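Multi-copper Oxidase CueO (Ochrobactrum, PDB 6EVG) probably uses copper ions to oxidise phenolic substrates at the expense of dioxygen, as a laccase does, and acts on lignin model compounds and lignosulfonate. Local coordinates at residues Met401-Val415 with Glu494-Thr506. Sequence-based numbering, arbitrary orientation.
Sequences MAIAGKPFDMDRIDV and EHEDVGMMAQFVT. With CU (copper (II) ion), chain B.
M401 lays its sulfur over one face of the H495 imidazole, with SD 3.5 Å from CD2 of that ring. H495 is a copper ligand in a cupredoxin-type domain of a multicopper oxidase. Its ND1 binds the copper (II) ion at 2.0 Å, and H434 and C490 are the other ligands of the site. On the other ring nitrogen, H495 NE2 is hydrogen-bonded to the carbonyl of M195. Beyond CG the M401 chain is extended (chi2 -176°), which carries SD and CE along the ring while CG packs on V498 CG2. M500 CE touches the same sulfur.

After H495, helix 493-497 ends in a Schellman motif with G499 at positive phi. A side chain at G499 would clash with M401 O. G499 O accepts from F408 N at 2.9 Å, in the carbonyl plane and on a lone pair. F408 then runs beside M501, whose CE sits over the centre of the ring, 3.9 Å from the centroid. CG of Q503 comes to the edge of that ring, and the Q503 amide stands 88° to it.

Q503 NE2 donates to both M410 O (3.0 Å) and R412 O (2.9 Å), bridging two carbonyls of the D409-R412 type I turn. Its OE1 is hydrogen-bonded to H106. A leucine in place of Q503 would probably leave M410 O and R412 O without this donor and H106 without its partner, loosening the tie between the turn and the strand.

Further along, V415 pairs in parallel with F504. Strand 415-417 is an outermost strand of this sheet. R412 grips D414 OD1 side-on through NE and NH2, fixing the carboxylate. The other oxygen, D414 OD2, takes Q503 N on its anti lone pair at 2.9 Å.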
loop_
_atom_site.group_PDB
_atom_site.type_symbol
_atom_site.label_atom_id
_atom_site.label_comp_id
_atom_site.label_asym_id
_atom_site.label_seq_id
_atom_site.Cartn_x
_atom_site.Cartn_y
_atom_site.Cartn_z
ATOM N N MET A 401 -3.086 -12.376 18.039
ATOM C CA MET A 401 -2.025 -11.389 18.193
ATOM C C MET A 401 -2.671 -10.083 18.612
ATOM O O MET A 401 -3.925 -9.935 18.627
ATOM C CB MET A 401 -1.260 -11.233 16.869
ATOM C CG MET A 401 -0.550 -12.454 16.469
ATOM S SD MET A 401 0.427 -12.184 14.967
ATOM C CE MET A 401 0.995 -13.801 14.684
ATOM N N ALA A 402 -1.874 -9.091 18.904
ATOM C CA ALA A 402 -2.373 -7.800 19.370
ATOM C C ALA A 402 -1.431 -6.696 18.985
ATOM O O ALA A 402 -0.203 -6.885 18.884
ATOM C CB ALA A 402 -2.557 -7.773 20.893
ATOM N N ILE A 403 -1.975 -5.501 18.798
ATOM C CA ILE A 403 -1.234 -4.259 18.715
ATOM C C ILE A 403 -1.475 -3.319 19.905
ATOM O O ILE A 403 -0.594 -2.552 20.303
ATOM C CB ILE A 403 -1.432 -3.516 17.350
ATOM C CG1 ILE A 403 -0.366 -2.442 17.103
ATOM C CG2 ILE A 403 -2.822 -2.951 17.183
ATOM C CD1 ILE A 403 -0.381 -1.924 15.674
ATOM N N ALA A 404 -2.692 -3.367 20.459
ATOM C CA ALA A 404 -3.083 -2.516 21.582
ATOM C C ALA A 404 -3.341 -3.295 22.852
ATOM O O ALA A 404 -4.373 -3.102 23.545
ATOM C CB ALA A 404 -4.255 -1.639 21.216
ATOM N N GLY A 405 -2.471 -4.246 23.156
ATOM C CA GLY A 405 -2.575 -4.972 24.462
ATOM C C GLY A 405 -3.345 -6.241 24.366
ATOM O O GLY A 405 -2.850 -7.325 24.642
ATOM N N LYS A 406 -4.599 -6.115 23.963
ATOM C CA LYS A 406 -5.471 -7.261 23.691
ATOM C C LYS A 406 -5.772 -7.318 22.185
ATOM O O LYS A 406 -5.785 -6.299 21.492
ATOM C CB LYS A 406 -6.802 -7.090 24.418
ATOM C CG LYS A 406 -6.675 -7.272 25.928
ATOM C CD LYS A 406 -8.064 -7.249 26.612
ATOM C CE LYS A 406 -8.043 -7.384 28.114
ATOM N NZ LYS A 406 -7.565 -8.719 28.526
ATOM N N PRO A 407 -6.056 -8.531 21.664
ATOM C CA PRO A 407 -6.466 -8.650 20.274
ATOM C C PRO A 407 -7.623 -7.739 19.891
ATOM O O PRO A 407 -8.523 -7.498 20.707
ATOM C CB PRO A 407 -6.780 -10.143 20.114
ATOM C CG PRO A 407 -5.990 -10.801 21.200
ATOM C CD PRO A 407 -6.064 -9.836 22.327
ATOM N N PHE A 408 -7.642 -7.345 18.617
ATOM C CA PHE A 408 -8.750 -6.590 18.058
ATOM C C PHE A 408 -10.120 -7.084 18.522
ATOM O O PHE A 408 -10.390 -8.278 18.486
ATOM C CB PHE A 408 -8.700 -6.702 16.523
ATOM C CG PHE A 408 -9.811 -5.974 15.807
ATOM C CD1 PHE A 408 -9.898 -4.618 15.868
ATOM C CD2 PHE A 408 -10.795 -6.670 15.093
ATOM C CE1 PHE A 408 -10.925 -3.957 15.210
ATOM C CE2 PHE A 408 -11.828 -6.010 14.443
ATOM C CZ PHE A 408 -11.888 -4.663 14.510
ATOM N N ASP A 409 -10.935 -6.132 18.914
ATOM C CA ASP A 409 -12.335 -6.419 19.291
ATOM C C ASP A 409 -13.184 -5.339 18.605
ATOM O O ASP A 409 -13.016 -4.130 18.838
ATOM C CB ASP A 409 -12.462 -6.341 20.827
ATOM C CG ASP A 409 -13.876 -6.475 21.360
ATOM O OD1 ASP A 409 -14.879 -6.440 20.634
ATOM O OD2 ASP A 409 -13.944 -6.635 22.607
ATOM N N MET A 410 -14.093 -5.784 17.747
ATOM C CA MET A 410 -14.982 -4.860 17.038
ATOM C C MET A 410 -15.706 -3.846 17.880
ATOM O O MET A 410 -15.975 -2.729 17.470
ATOM C CB MET A 410 -16.067 -5.677 16.298
ATOM C CG MET A 410 -15.576 -6.427 15.090
ATOM S SD MET A 410 -15.325 -5.373 13.649
ATOM C CE MET A 410 -17.057 -5.110 13.163
ATOM N N ASP A 411 -16.014 -4.223 19.127
ATOM C CA ASP A 411 -16.780 -3.360 20.011
ATOM C C ASP A 411 -15.944 -2.501 20.929
ATOM O O ASP A 411 -16.526 -1.809 21.758
ATOM C CB ASP A 411 -17.727 -4.266 20.815
ATOM C CG ASP A 411 -18.774 -4.897 19.950
ATOM O OD1 ASP A 411 -19.335 -4.196 19.110
ATOM O OD2 ASP A 411 -19.033 -6.107 20.046
ATOM N N ARG A 412 -14.620 -2.547 20.821
ATOM C CA ARG A 412 -13.728 -1.848 21.749
ATOM C C ARG A 412 -13.006 -0.708 21.027
ATOM O O ARG A 412 -12.397 -0.915 19.989
ATOM C CB ARG A 412 -12.705 -2.818 22.325
ATOM C CG ARG A 412 -11.868 -2.205 23.452
ATOM C CD ARG A 412 -10.807 -3.177 23.946
ATOM N NE ARG A 412 -9.726 -3.350 22.969
ATOM C CZ ARG A 412 -9.222 -4.495 22.503
ATOM N NH1 ARG A 412 -9.672 -5.650 22.875
ATOM N NH2 ARG A 412 -8.208 -4.405 21.632
ATOM N N ILE A 413 -13.055 0.461 21.630
ATOM C CA ILE A 413 -12.295 1.610 21.173
ATOM C C ILE A 413 -11.001 1.657 21.970
ATOM O O ILE A 413 -11.003 1.790 23.200
ATOM C CB ILE A 413 -13.061 2.930 21.293
ATOM C CG1 ILE A 413 -14.362 2.881 20.488
ATOM C CG2 ILE A 413 -12.199 4.122 20.956
ATOM C CD1 ILE A 413 -14.176 2.586 19.021
ATOM N N ASP A 414 -9.873 1.571 21.293
ATOM C CA ASP A 414 -8.549 1.538 21.939
ATOM C C ASP A 414 -7.970 2.909 22.232
ATOM O O ASP A 414 -7.143 3.001 23.154
ATOM C CB ASP A 414 -7.611 0.709 21.051
ATOM C CG ASP A 414 -8.150 -0.715 20.845
ATOM O OD1 ASP A 414 -8.066 -1.488 21.798
ATOM O OD2 ASP A 414 -8.747 -0.967 19.769
ATOM N N VAL A 415 -8.296 3.885 21.383
ATOM C CA VAL A 415 -7.705 5.218 21.427
ATOM C C VAL A 415 -8.776 6.244 21.222
ATOM O O VAL A 415 -9.581 6.148 20.270
ATOM C CB VAL A 415 -6.598 5.357 20.342
ATOM C CG1 VAL A 415 -6.255 6.792 20.049
ATOM C CG2 VAL A 415 -5.375 4.504 20.672
ATOM N N GLU A 494 -2.194 -11.564 7.399
ATOM C CA GLU A 494 -2.441 -12.642 8.353
ATOM C C GLU A 494 -2.461 -12.127 9.793
ATOM O O GLU A 494 -3.304 -12.550 10.615
ATOM C CB GLU A 494 -1.388 -13.728 8.195
ATOM C CG GLU A 494 -1.521 -14.519 6.922
ATOM C CD GLU A 494 -1.257 -13.743 5.641
ATOM O OE1 GLU A 494 -0.238 -12.998 5.606
ATOM O OE2 GLU A 494 -2.036 -13.922 4.679
ATOM N N HIS A 495 -1.558 -11.204 10.111
ATOM C CA HIS A 495 -1.440 -10.670 11.489
ATOM C C HIS A 495 -2.688 -9.845 11.793
ATOM O O HIS A 495 -3.250 -9.957 12.888
ATOM C CB HIS A 495 -0.183 -9.837 11.648
ATOM C CG HIS A 495 1.059 -10.638 11.598
ATOM N ND1 HIS A 495 2.276 -9.975 11.631
ATOM C CD2 HIS A 495 1.287 -11.975 11.549
ATOM C CE1 HIS A 495 3.192 -10.939 11.644
ATOM N NE2 HIS A 495 2.629 -12.142 11.567
ATOM N N GLU A 496 -3.083 -8.969 10.870
ATOM C CA GLU A 496 -4.307 -8.196 11.060
ATOM C C GLU A 496 -5.526 -9.151 11.288
ATOM O O GLU A 496 -6.336 -8.924 12.173
ATOM C CB GLU A 496 -4.501 -7.381 9.772
ATOM C CG GLU A 496 -5.681 -6.499 9.721
ATOM C CD GLU A 496 -5.885 -5.991 8.285
ATOM O OE1 GLU A 496 -4.964 -5.560 7.634
ATOM O OE2 GLU A 496 -6.937 -6.133 7.918
ATOM N N ASP A 497 -5.621 -10.208 10.474
ATOM C CA ASP A 497 -6.765 -11.124 10.542
ATOM C C ASP A 497 -6.804 -11.898 11.875
ATOM O O ASP A 497 -7.898 -12.242 12.311
ATOM C CB ASP A 497 -6.780 -12.116 9.391
ATOM C CG ASP A 497 -7.276 -11.568 8.049
ATOM O OD1 ASP A 497 -7.960 -10.508 8.045
ATOM O OD2 ASP A 497 -7.064 -12.266 7.039
ATOM N N VAL A 498 -5.672 -12.127 12.535
ATOM C CA VAL A 498 -5.666 -12.803 13.824
ATOM C C VAL A 498 -5.614 -11.825 14.983
ATOM O O VAL A 498 -5.475 -12.256 16.167
ATOM C CB VAL A 498 -4.564 -13.875 13.910
ATOM C CG1 VAL A 498 -4.746 -14.954 12.904
ATOM C CG2 VAL A 498 -3.136 -13.262 13.887
ATOM N N GLY A 499 -5.816 -10.529 14.753
ATOM C CA GLY A 499 -6.021 -9.589 15.836
ATOM C C GLY A 499 -5.073 -8.437 16.032
ATOM O O GLY A 499 -5.284 -7.632 16.939
ATOM N N MET A 500 -4.027 -8.326 15.175
ATOM C CA MET A 500 -3.060 -7.248 15.333
ATOM C C MET A 500 -3.585 -5.945 14.710
ATOM O O MET A 500 -3.113 -5.425 13.684
ATOM C CB MET A 500 -1.750 -7.690 14.683
ATOM C CG MET A 500 -0.595 -6.848 15.037
ATOM S SD MET A 500 1.060 -7.516 14.611
ATOM C CE MET A 500 1.475 -8.600 15.891
ATOM N N MET A 501 -4.644 -5.451 15.373
ATOM C CA MET A 501 -5.422 -4.317 14.924
ATOM C C MET A 501 -6.140 -3.700 16.089
ATOM O O MET A 501 -6.453 -4.370 17.076
ATOM C CB MET A 501 -6.435 -4.788 13.824
ATOM C CG MET A 501 -7.292 -3.686 13.252
ATOM S SD MET A 501 -7.854 -3.991 11.551
ATOM C CE MET A 501 -8.900 -5.404 11.801
ATOM N N ALA A 502 -6.401 -2.403 15.973
ATOM C CA ALA A 502 -7.042 -1.603 17.022
ATOM C C ALA A 502 -7.799 -0.469 16.357
ATOM O O ALA A 502 -7.689 -0.223 15.154
ATOM C CB ALA A 502 -5.957 -1.067 17.970
ATOM N N GLN A 503 -8.622 0.220 17.149
ATOM C CA GLN A 503 -9.557 1.220 16.650
ATOM C C GLN A 503 -9.462 2.529 17.410
ATOM O O GLN A 503 -9.195 2.529 18.642
ATOM C CB GLN A 503 -11.070 0.686 16.909
ATOM C CG GLN A 503 -11.306 -0.609 16.301
ATOM C CD GLN A 503 -12.746 -0.915 16.182
ATOM O OE1 GLN A 503 -13.176 -1.130 15.062
ATOM N NE2 GLN A 503 -13.462 -1.106 17.327
ATOM N N PHE A 504 -9.684 3.642 16.723
ATOM C CA PHE A 504 -9.720 4.957 17.343
ATOM C C PHE A 504 -10.908 5.759 16.909
ATOM O O PHE A 504 -11.454 5.576 15.799
ATOM C CB PHE A 504 -8.418 5.750 17.214
ATOM C CG PHE A 504 -8.143 6.390 15.843
ATOM C CD1 PHE A 504 -8.530 7.700 15.601
ATOM C CD2 PHE A 504 -7.404 5.751 14.873
ATOM C CE1 PHE A 504 -8.209 8.333 14.398
ATOM C CE2 PHE A 504 -7.052 6.383 13.726
ATOM C CZ PHE A 504 -7.456 7.665 13.458
ATOM N N VAL A 505 -11.309 6.671 17.780
ATOM C CA VAL A 505 -12.251 7.712 17.460
ATOM C C VAL A 505 -11.592 9.073 17.741
ATOM O O VAL A 505 -10.599 9.128 18.499
ATOM C CB VAL A 505 -13.576 7.603 18.236
ATOM C CG1 VAL A 505 -14.279 6.336 17.867
ATOM C CG2 VAL A 505 -13.413 7.746 19.731
ATOM N N THR A 506 -12.146 10.120 17.158
ATOM C CA THR A 506 -11.713 11.497 17.488
ATOM C C THR A 506 -12.672 12.089 18.459
ATOM O O THR A 506 -13.875 11.830 18.402
ATOM C CB THR A 506 -11.469 12.331 16.224
ATOM O OG1 THR A 506 -12.627 12.355 15.384
ATOM C CG2 THR A 506 -10.301 11.774 15.428
HETATM CU CU CU B . 2.657 -8.015 11.752
HETATM O O HOH W 1 -4.828 -5.034 19.297
#